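Local coordinates for UspA domain-containing protein (Pyrococcus horikoshii, PDB 2DUM) that is of unknown function but belongs to the universal stress protein A family, several members of which bind ATP, at residues 6-11 with 34-39; 41-46 with 102-107; 112-117 with 147-152. All coordinates share one frame; numbering follows the deposited sequence.

Contact 1 of 3, residues 6-11 with 34-39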
loop_
_atom_site.group_PDB
_atom_site.type_symbol
_atom_site.label_atom_id
_atom_site.label_comp_id
_atom_site.label_asym_id
_atom_site.label_seq_id
_atom_site.Cartn_x
_atom_site.Cartn_y
_atom_site.Cartn_z
ATOM N N ARG A 6 -11.418 -6.198 -5.559
ATOM C CA ARG A 6 -12.469 -7.192 -5.613
ATOM C C ARG A 6 -12.955 -7.604 -4.235
ATOM O O ARG A 6 -14.177 -7.871 -4.093
ATOM C CB ARG A 6 -12.092 -8.408 -6.424
ATOM C CG ARG A 6 -11.162 -9.174 -5.750
ATOM C CD ARG A 6 -11.081 -10.558 -6.317
ATOM N NE ARG A 6 -10.309 -10.659 -7.593
ATOM C CZ ARG A 6 -9.570 -9.729 -8.277
ATOM N NH1 ARG A 6 -9.340 -8.387 -7.876
ATOM N NH2 ARG A 6 -9.029 -10.226 -9.435
ATOM N N LYS A 7 -12.059 -7.650 -3.240
ATOM C CA LYS A 7 -12.430 -8.030 -1.923
ATOM C C LYS A 7 -11.471 -7.408 -0.892
ATOM O O LYS A 7 -10.678 -8.030 -0.227
ATOM C CB LYS A 7 -12.470 -9.535 -1.837
ATOM C CG LYS A 7 -12.996 -10.048 -0.436
ATOM C CD LYS A 7 -12.553 -11.489 -0.205
ATOM C CE LYS A 7 -13.474 -12.489 -0.897
ATOM N NZ LYS A 7 -14.290 -13.081 0.248
ATOM N N VAL A 8 -11.484 -6.127 -0.758
ATOM C CA VAL A 8 -10.448 -5.615 0.080
ATOM C C VAL A 8 -10.796 -5.857 1.523
ATOM O O VAL A 8 -11.997 -5.997 1.847
ATOM C CB VAL A 8 -10.271 -4.130 -0.217
ATOM C CG1 VAL A 8 -10.376 -3.937 -1.704
ATOM C CG2 VAL A 8 -11.300 -3.256 0.589
ATOM N N LEU A 9 -9.771 -5.899 2.390
ATOM C CA LEU A 9 -10.035 -6.070 3.829
ATOM C C LEU A 9 -9.537 -4.836 4.425
ATOM O O LEU A 9 -8.573 -4.221 3.916
ATOM C CB LEU A 9 -9.176 -7.201 4.389
ATOM C CG LEU A 9 -9.009 -7.784 5.808
ATOM C CD1 LEU A 9 -8.549 -6.802 6.714
ATOM C CD2 LEU A 9 -10.292 -8.341 6.359
ATOM N N PHE A 10 -10.107 -4.486 5.545
ATOM C CA PHE A 10 -9.884 -3.185 6.044
ATOM C C PHE A 10 -10.200 -3.291 7.477
ATOM O O PHE A 10 -11.357 -3.409 7.836
ATOM C CB PHE A 10 -10.905 -2.232 5.405
ATOM C CG PHE A 10 -10.922 -0.919 6.045
ATOM C CD1 PHE A 10 -11.709 -0.690 7.118
ATOM C CD2 PHE A 10 -10.067 0.043 5.652
ATOM C CE1 PHE A 10 -11.702 0.470 7.775
ATOM C CE2 PHE A 10 -10.040 1.258 6.327
ATOM C CZ PHE A 10 -10.888 1.450 7.397
ATOM N N PRO A 11 -9.188 -3.372 8.296
ATOM C CA PRO A 11 -9.192 -3.244 9.725
ATOM C C PRO A 11 -9.450 -1.868 10.302
ATOM O O PRO A 11 -8.696 -0.903 10.029
ATOM C CB PRO A 11 -7.805 -3.653 10.065
ATOM C CG PRO A 11 -7.466 -4.631 8.873
ATOM C CD PRO A 11 -7.884 -3.806 7.800
ATOM N N GLY A 34 -15.429 -4.537 -4.820
ATOM C CA GLY A 34 -16.359 -5.682 -4.964
ATOM C C GLY A 34 -16.990 -5.843 -3.595
ATOM O O GLY A 34 -18.080 -5.332 -3.354
ATOM N N GLU A 35 -16.279 -6.479 -2.657
ATOM C CA GLU A 35 -16.687 -6.626 -1.242
ATOM C C GLU A 35 -15.644 -6.053 -0.303
ATOM O O GLU A 35 -14.473 -6.208 -0.489
ATOM C CB GLU A 35 -16.844 -8.115 -0.995
ATOM C CG GLU A 35 -17.235 -8.695 0.440
ATOM C CD GLU A 35 -17.241 -10.320 0.361
ATOM O OE1 GLU A 35 -17.187 -11.038 1.405
ATOM O OE2 GLU A 35 -17.241 -10.907 -0.790
ATOM N N VAL A 36 -16.053 -5.411 0.750
ATOM C CA VAL A 36 -15.073 -5.096 1.824
ATOM C C VAL A 36 -15.328 -5.859 3.188
ATOM O O VAL A 36 -16.430 -5.884 3.709
ATOM C CB VAL A 36 -14.912 -3.557 2.029
ATOM C CG1 VAL A 36 -16.113 -2.928 1.611
ATOM C CG2 VAL A 36 -14.577 -3.164 3.498
ATOM N N ILE A 37 -14.339 -6.479 3.781
ATOM C CA ILE A 37 -14.637 -7.047 5.048
ATOM C C ILE A 37 -14.072 -6.050 6.032
ATOM O O ILE A 37 -12.878 -5.747 6.064
ATOM C CB ILE A 37 -13.894 -8.343 5.178
ATOM C CG1 ILE A 37 -14.279 -9.251 4.064
ATOM C CG2 ILE A 37 -14.032 -9.000 6.538
ATOM C CD1 ILE A 37 -13.036 -9.942 3.519
ATOM N N LEU A 38 -14.932 -5.565 6.865
ATOM C CA LEU A 38 -14.557 -4.591 7.799
ATOM C C LEU A 38 -14.161 -5.306 9.090
ATOM O O LEU A 38 -15.016 -5.560 9.904
ATOM C CB LEU A 38 -15.831 -3.861 8.018
ATOM C CG LEU A 38 -15.803 -2.710 8.939
ATOM C CD1 LEU A 38 -15.030 -1.674 8.117
ATOM C CD2 LEU A 38 -17.293 -2.345 9.223
ATOM N N LEU A 39 -12.881 -5.641 9.303
ATOM C CA LEU A 39 -12.439 -6.398 10.504
ATOM C C LEU A 39 -12.211 -5.557 11.721
ATOM O O LEU A 39 -11.944 -4.375 11.612
ATOM C CB LEU A 39 -11.142 -7.070 10.210
ATOM C CG LEU A 39 -10.712 -8.119 11.212
ATOM C CD1 LEU A 39 -11.886 -8.870 11.664
ATOM C CD2 LEU A 39 -9.778 -9.096 10.582
#
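With chi1 of Lys-7 at -175° and of Glu-35 at 178°, both side chains carry CG opposite their own backbone N and run side by side off the same face of the sheet. The two strands, 7-11 and 35-39, are neighbours in the five-stranded parallel sheet of the universal stress protein fold, joined through helix 16-28 as a beta-alpha-beta crossover. Glu-35 stays extended while the lysine bends at chi3, which turns its amine toward the carboxylate: NZ of Lys-7 lies 3.7 Å from OE1 of Glu-35, a long salt bridge. The same OE1 has a second partner in Arg-97. A methionine in place of Lys-7 would probably leave the Glu-35 carboxylate without this mate and more dependent on Arg-97.

The backbones zip in parallel register. Glu-35 N gives its hydrogen to Arg-6 O at 2.9 Å, and Ile-37 straddles Leu-9, its N bonding Val-8 O and its O accepting from Phe-10 N, both at 3.1 Å. Leu-39 N then reaches Phe-10 O, again at 3.1 Å. On the face with Lys-7, the CD2 methyl of Leu-9 comes over the branch of Ile-37, 3.8 Å from its CB, and Val-112 of helix 105-115 covers Leu-9 and Leu-39. The other face carries Val-8, Val-36, Phe-10 and Leu-38, with Phe-91 meeting the Phe-10 ring edge-to-face. Leu-38 runs alongside the phenylalanine and touches the ring edge near its plane, CD1 of Leu-38 standing 3.6 Å from CD1 of Phe-10.

Contact 2 of 3, residues 41-46 with 102-107; sequences VIDEGT and FGIPWD
Val-41 and Gly-103 meet where strands 35-43 and 95-103 run out at the C-terminal end of the parallel sheet, the end that holds the nucleotide in ATP-binding universal stress proteins. Packing is close here. CG1 of Val-41 sits 3.8 Å from Gly-103 N, and that N bonds Ile-42 O at 3.0 Å. Gly-103 O takes Glu-44 N in turn, although the modelled separation is too short to trust. At the glycine's phi of 146° a side chain would jam against the carbonyl oxygen of Phe-102. Ile-104 then takes the N-cap position of helix 105-115. With chi1 at 177°, Asp-43 holds CG opposite its backbone N, which lays the side chain across Pro-105 at about a right angle, CB of Asp-43 lying 3.8 Å from CG of Pro-105.

The outer side is looser, an exposed turn through Gly-45 and Thr-46. Lys-69 makes a cation-pi contact with the Phe-102 ring nearby, while the placement of the Glu-44 carboxylate is doubtful. Asp-43 holds the turn: OD1 accepts weakly from Gly-45 N, while the hydroxyl OG1 of Thr-46 donates to OD2 of Asp-43 at 2.8 Å, on the anti side and 31° out of the carboxylate plane.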
loop_
_atom_site.group_PDB
_atom_site.type_symbol
_atom_site.label_atom_id
_atom_site.label_comp_id
_atom_site.label_asym_id
_atom_site.label_seq_id
_atom_site.Cartn_x
_atom_site.Cartn_y
_atom_site.Cartn_z
ATOM N N VAL A 41 -10.252 -6.364 15.581
ATOM C CA VAL A 41 -9.697 -7.414 16.355
ATOM C C VAL A 41 -9.620 -6.849 17.673
ATOM O O VAL A 41 -8.775 -6.048 17.910
ATOM C CB VAL A 41 -8.278 -7.704 16.006
ATOM C CG1 VAL A 41 -7.874 -9.000 16.669
ATOM C CG2 VAL A 41 -8.162 -7.794 14.598
ATOM N N ILE A 42 -10.463 -7.279 18.569
ATOM C CA ILE A 42 -10.309 -6.743 19.909
ATOM C C ILE A 42 -9.125 -7.438 20.608
ATOM O O ILE A 42 -9.066 -8.689 20.677
ATOM C CB ILE A 42 -11.724 -6.521 20.670
ATOM C CG1 ILE A 42 -11.589 -5.511 21.877
ATOM C CG2 ILE A 42 -12.590 -7.876 20.777
ATOM C CD1 ILE A 42 -11.883 -3.916 21.586
ATOM N N ASP A 43 -8.162 -6.592 21.014
ATOM C CA ASP A 43 -6.786 -6.996 21.308
ATOM C C ASP A 43 -6.657 -7.813 22.566
ATOM O O ASP A 43 -6.998 -7.353 23.650
ATOM C CB ASP A 43 -5.886 -5.759 21.401
ATOM C CG ASP A 43 -4.385 -6.090 21.792
ATOM O OD1 ASP A 43 -3.819 -7.202 21.530
ATOM O OD2 ASP A 43 -3.738 -5.189 22.365
ATOM N N GLU A 44 -6.134 -9.024 22.433
ATOM C CA GLU A 44 -5.891 -9.923 23.578
ATOM C C GLU A 44 -5.055 -9.233 24.674
ATOM O O GLU A 44 -5.393 -9.250 25.872
ATOM C CB GLU A 44 -5.178 -11.208 23.094
ATOM C CG GLU A 44 -5.809 -12.547 23.616
ATOM C CD GLU A 44 -6.986 -13.112 22.740
ATOM O OE1 GLU A 44 -8.126 -13.345 23.253
ATOM O OE2 GLU A 44 -6.755 -13.355 21.535
ATOM N N GLY A 45 -3.952 -8.631 24.238
ATOM C CA GLY A 45 -3.113 -7.828 25.119
ATOM C C GLY A 45 -3.891 -6.875 26.014
ATOM O O GLY A 45 -3.942 -7.064 27.237
ATOM N N THR A 46 -4.518 -5.875 25.383
ATOM C CA THR A 46 -4.978 -4.627 26.051
ATOM C C THR A 46 -5.944 -4.858 27.229
ATOM O O THR A 46 -5.840 -4.218 28.279
ATOM C CB THR A 46 -5.474 -3.470 25.028
ATOM O OG1 THR A 46 -5.893 -4.041 23.782
ATOM C CG2 THR A 46 -4.378 -2.393 24.723
ATOM N N PHE A 102 -10.857 -12.055 18.368
ATOM C CA PHE A 102 -9.968 -11.714 19.534
ATOM C C PHE A 102 -8.516 -11.932 19.220
ATOM O O PHE A 102 -8.174 -12.845 18.461
ATOM C CB PHE A 102 -10.356 -12.529 20.781
ATOM C CG PHE A 102 -11.666 -12.148 21.274
ATOM C CD1 PHE A 102 -12.792 -12.905 20.938
ATOM C CD2 PHE A 102 -11.828 -10.912 21.904
ATOM C CE1 PHE A 102 -14.107 -12.476 21.312
ATOM C CE2 PHE A 102 -13.118 -10.458 22.266
ATOM C CZ PHE A 102 -14.267 -11.243 21.976
ATOM N N GLY A 103 -7.622 -11.148 19.787
ATOM C CA GLY A 103 -6.223 -11.565 19.597
ATOM C C GLY A 103 -5.219 -10.466 19.473
ATOM O O GLY A 103 -5.418 -9.365 20.025
ATOM N N ILE A 104 -4.120 -10.744 18.782
ATOM C CA ILE A 104 -3.138 -9.655 18.589
ATOM C C ILE A 104 -3.457 -9.027 17.265
ATOM O O ILE A 104 -3.463 -9.707 16.220
ATOM C CB ILE A 104 -1.587 -10.062 18.736
ATOM C CG1 ILE A 104 -1.242 -11.326 17.898
ATOM C CG2 ILE A 104 -1.187 -10.139 20.226
ATOM C CD1 ILE A 104 -2.476 -12.334 17.643
ATOM N N PRO A 105 -3.757 -7.742 17.316
ATOM C CA PRO A 105 -4.170 -7.110 16.110
ATOM C C PRO A 105 -3.454 -7.638 14.821
ATOM O O PRO A 105 -4.095 -8.367 14.041
ATOM C CB PRO A 105 -3.993 -5.624 16.443
ATOM C CG PRO A 105 -4.421 -5.560 17.888
ATOM C CD PRO A 105 -3.754 -6.809 18.451
ATOM N N TRP A 106 -2.159 -7.363 14.619
ATOM C CA TRP A 106 -1.541 -7.728 13.321
ATOM C C TRP A 106 -1.691 -9.198 12.964
ATOM O O TRP A 106 -1.558 -9.579 11.805
ATOM C CB TRP A 106 -0.036 -7.415 13.261
ATOM C CG TRP A 106 0.738 -8.565 13.773
ATOM C CD1 TRP A 106 1.056 -9.760 13.127
ATOM C CD2 TRP A 106 1.216 -8.674 15.071
ATOM N NE1 TRP A 106 1.732 -10.591 13.982
ATOM C CE2 TRP A 106 1.838 -9.948 15.188
ATOM C CE3 TRP A 106 1.167 -7.819 16.180
ATOM C CZ2 TRP A 106 2.395 -10.386 16.376
ATOM C CZ3 TRP A 106 1.744 -8.243 17.361
ATOM C CH2 TRP A 106 2.352 -9.525 17.455
ATOM N N ASP A 107 -1.894 -10.032 13.964
ATOM C CA ASP A 107 -1.812 -11.436 13.704
ATOM C C ASP A 107 -3.199 -11.882 13.256
ATOM O O ASP A 107 -3.392 -12.755 12.397
ATOM C CB ASP A 107 -1.283 -12.186 14.925
ATOM C CG ASP A 107 -1.051 -13.689 14.638
ATOM O OD1 ASP A 107 -1.603 -14.542 15.393
ATOM O OD2 ASP A 107 -0.355 -14.058 13.641
#

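Contact 3 of 3, residues 112-117 with 147-152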
loop_
_atom_site.group_PDB
_atom_site.type_symbol
_atom_site.label_atom_id
_atom_site.label_comp_id
_atom_site.label_asym_id
_atom_site.label_seq_id
_atom_site.Cartn_x
_atom_site.Cartn_y
_atom_site.Cartn_z
ATOM N N VAL A 112 -6.760 -13.484 9.027
ATOM C CA VAL A 112 -7.983 -13.304 8.266
ATOM C C VAL A 112 -7.709 -12.894 6.816
ATOM O O VAL A 112 -8.435 -13.290 5.930
ATOM C CB VAL A 112 -8.848 -12.197 8.886
ATOM C CG1 VAL A 112 -9.893 -11.688 7.895
ATOM C CG2 VAL A 112 -9.512 -12.645 10.232
ATOM N N ALA A 113 -6.685 -12.093 6.549
ATOM C CA ALA A 113 -6.396 -11.791 5.178
ATOM C C ALA A 113 -6.332 -13.106 4.482
ATOM O O ALA A 113 -7.147 -13.364 3.604
ATOM C CB ALA A 113 -5.114 -11.088 5.062
ATOM N N GLU A 114 -5.417 -13.958 4.926
ATOM C CA GLU A 114 -5.054 -15.130 4.127
ATOM C C GLU A 114 -6.174 -16.105 3.918
ATOM O O GLU A 114 -6.244 -16.766 2.864
ATOM C CB GLU A 114 -3.831 -15.881 4.668
ATOM C CG GLU A 114 -3.105 -16.656 3.549
ATOM C CD GLU A 114 -2.180 -15.727 2.705
ATOM O OE1 GLU A 114 -1.544 -14.776 3.294
ATOM O OE2 GLU A 114 -2.080 -15.936 1.444
ATOM N N GLU A 115 -7.005 -16.183 4.944
ATOM C CA GLU A 115 -8.101 -17.119 5.005
ATOM C C GLU A 115 -9.326 -16.759 4.167
ATOM O O GLU A 115 -10.100 -17.661 3.842
ATOM C CB GLU A 115 -8.658 -17.236 6.429
ATOM C CG GLU A 115 -7.802 -17.744 7.561
ATOM C CD GLU A 115 -8.468 -17.411 8.902
ATOM O OE1 GLU A 115 -7.874 -17.703 9.964
ATOM O OE2 GLU A 115 -9.596 -16.829 8.914
ATOM N N GLU A 116 -9.615 -15.481 3.921
ATOM C CA GLU A 116 -10.666 -15.181 2.992
ATOM C C GLU A 116 -10.211 -14.890 1.601
ATOM O O GLU A 116 -10.973 -14.269 0.833
ATOM C CB GLU A 116 -11.463 -13.996 3.425
ATOM C CG GLU A 116 -12.795 -14.435 3.856
ATOM C CD GLU A 116 -12.592 -15.116 5.115
ATOM O OE1 GLU A 116 -11.508 -14.771 5.671
ATOM O OE2 GLU A 116 -13.443 -15.978 5.489
ATOM N N ASN A 117 -9.003 -15.337 1.285
ATOM C CA ASN A 117 -8.389 -15.047 0.052
ATOM C C ASN A 117 -8.863 -13.685 -0.480
ATOM O O ASN A 117 -9.663 -13.576 -1.431
ATOM C CB ASN A 117 -8.607 -16.167 -0.920
ATOM C CG ASN A 117 -7.673 -16.047 -2.081
ATOM O OD1 ASN A 117 -8.011 -16.389 -3.220
ATOM N ND2 ASN A 117 -6.491 -15.465 -1.827
ATOM N N THR A 147 2.594 -10.339 5.880
ATOM C CA THR A 147 1.627 -10.767 4.873
ATOM C C THR A 147 2.186 -11.122 3.484
ATOM O O THR A 147 3.327 -10.810 3.191
ATOM C CB THR A 147 0.508 -9.786 4.786
ATOM O OG1 THR A 147 -0.593 -10.464 4.239
ATOM C CG2 THR A 147 0.825 -8.593 3.929
ATOM N N LYS A 148 1.396 -11.826 2.662
ATOM C CA LYS A 148 1.734 -12.126 1.211
ATOM C C LYS A 148 0.842 -11.348 0.242
ATOM O O LYS A 148 1.230 -10.958 -0.908
ATOM C CB LYS A 148 1.558 -13.598 0.852
ATOM C CG LYS A 148 2.046 -14.603 1.893
ATOM C CD LYS A 148 3.518 -14.459 2.257
ATOM C CE LYS A 148 3.825 -15.369 3.469
ATOM N NZ LYS A 148 3.033 -16.617 3.258
ATOM N N LYS A 149 -0.367 -11.131 0.730
ATOM C CA LYS A 149 -1.309 -10.166 0.188
ATOM C C LYS A 149 -0.676 -8.722 -0.149
ATOM O O LYS A 149 0.425 -8.360 0.370
ATOM C CB LYS A 149 -2.528 -10.135 1.141
ATOM C CG LYS A 149 -3.683 -11.139 0.860
ATOM C CD LYS A 149 -3.288 -12.574 0.939
ATOM C CE LYS A 149 -4.410 -13.466 0.512
ATOM N NZ LYS A 149 -4.879 -13.184 -0.925
ATOM N N PRO A 150 -1.283 -7.969 -1.122
ATOM C CA PRO A 150 -0.909 -6.555 -1.328
ATOM C C PRO A 150 -1.506 -5.640 -0.303
ATOM O O PRO A 150 -2.385 -6.098 0.455
ATOM C CB PRO A 150 -1.369 -6.262 -2.738
ATOM C CG PRO A 150 -2.454 -7.241 -3.030
ATOM C CD PRO A 150 -2.195 -8.463 -2.173
ATOM N N VAL A 151 -0.974 -4.414 -0.173
ATOM C CA VAL A 151 -1.333 -3.590 0.982
ATOM C C VAL A 151 -1.438 -2.133 0.665
ATOM O O VAL A 151 -0.487 -1.557 0.167
ATOM C CB VAL A 151 -0.352 -3.723 2.163
ATOM C CG1 VAL A 151 -0.710 -2.708 3.320
ATOM C CG2 VAL A 151 -0.365 -5.095 2.755
ATOM N N LEU A 152 -2.568 -1.510 0.979
ATOM C CA LEU A 152 -2.722 -0.123 0.664
ATOM C C LEU A 152 -2.535 0.660 1.973
ATOM O O LEU A 152 -3.315 0.559 3.003
ATOM C CB LEU A 152 -4.121 0.084 0.107
ATOM C CG LEU A 152 -4.291 0.984 -1.124
ATOM C CD1 LEU A 152 -5.659 1.506 -1.223
ATOM C CD2 LEU A 152 -3.496 2.127 -1.066
HETATM O O HOH W 1 -2.251 -12.685 5.159
#
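NZ of Lys-149, lying against the amide of Asn-117, is gripped by two acceptors beyond these segments: the backbone O of Val-118 and the carboxylate of Asp-158 of the second subunit. The amide comes in at about a right angle to the lysine, with ND2 of Asn-117 placed 2.9 Å from NZ of Lys-149. Both are donors and cannot bond each other; instead OD2 of that same Asp-158 takes both, in a salt bridge with the lysine and a hydrogen bond with the asparagine.

The lysine bends at chi2 (61°), runs straight through chi3 past Glu-114 and bends again at chi4, which sets NZ beside Asn-117. Its CE lies 3.5 Å from OE2 of Glu-114, so the carboxylate rests against the aliphatic part, while NZ of Lys-149 is 4.6 Å from that oxygen, beyond salt-bridge range. Here the C-terminal end of helix 105-115 packs on the link between helix 138-146 and strand 151-154, the outermost strand of this chain's sheet, which pairs antiparallel with the second subunit. Asp-158 of that subunit also brings a like charge close to OE2 of Glu-114, which the nearby lysines would probably offset. The other oxygen, OE1 of Glu-114, accepts from a water at 2.9 Å, and that water in turn accepts from OG1 of Thr-147, also at 2.9 Å.

Contacts 1 and 2 share strand 35-43 but sit at its two ends, with centres about 19 Å apart on opposite sides of the chain's centre. Contact 1 is the most buried of the three, a strand ladder with apolar side chains on both faces; contact 2 lies farther out, where backbone pairing gives way to turns and carboxylates. Helix 105-115 ties contacts 2 and 3 together, beginning in the former and ending in the latter. Contact 3 has no direct bond between its segments and relies on water and the second subunit. It still touches contact 1: CG1 of Val-112 packs 3.7 Å from CD2 of Leu-9, so the helix is seated on the sheet.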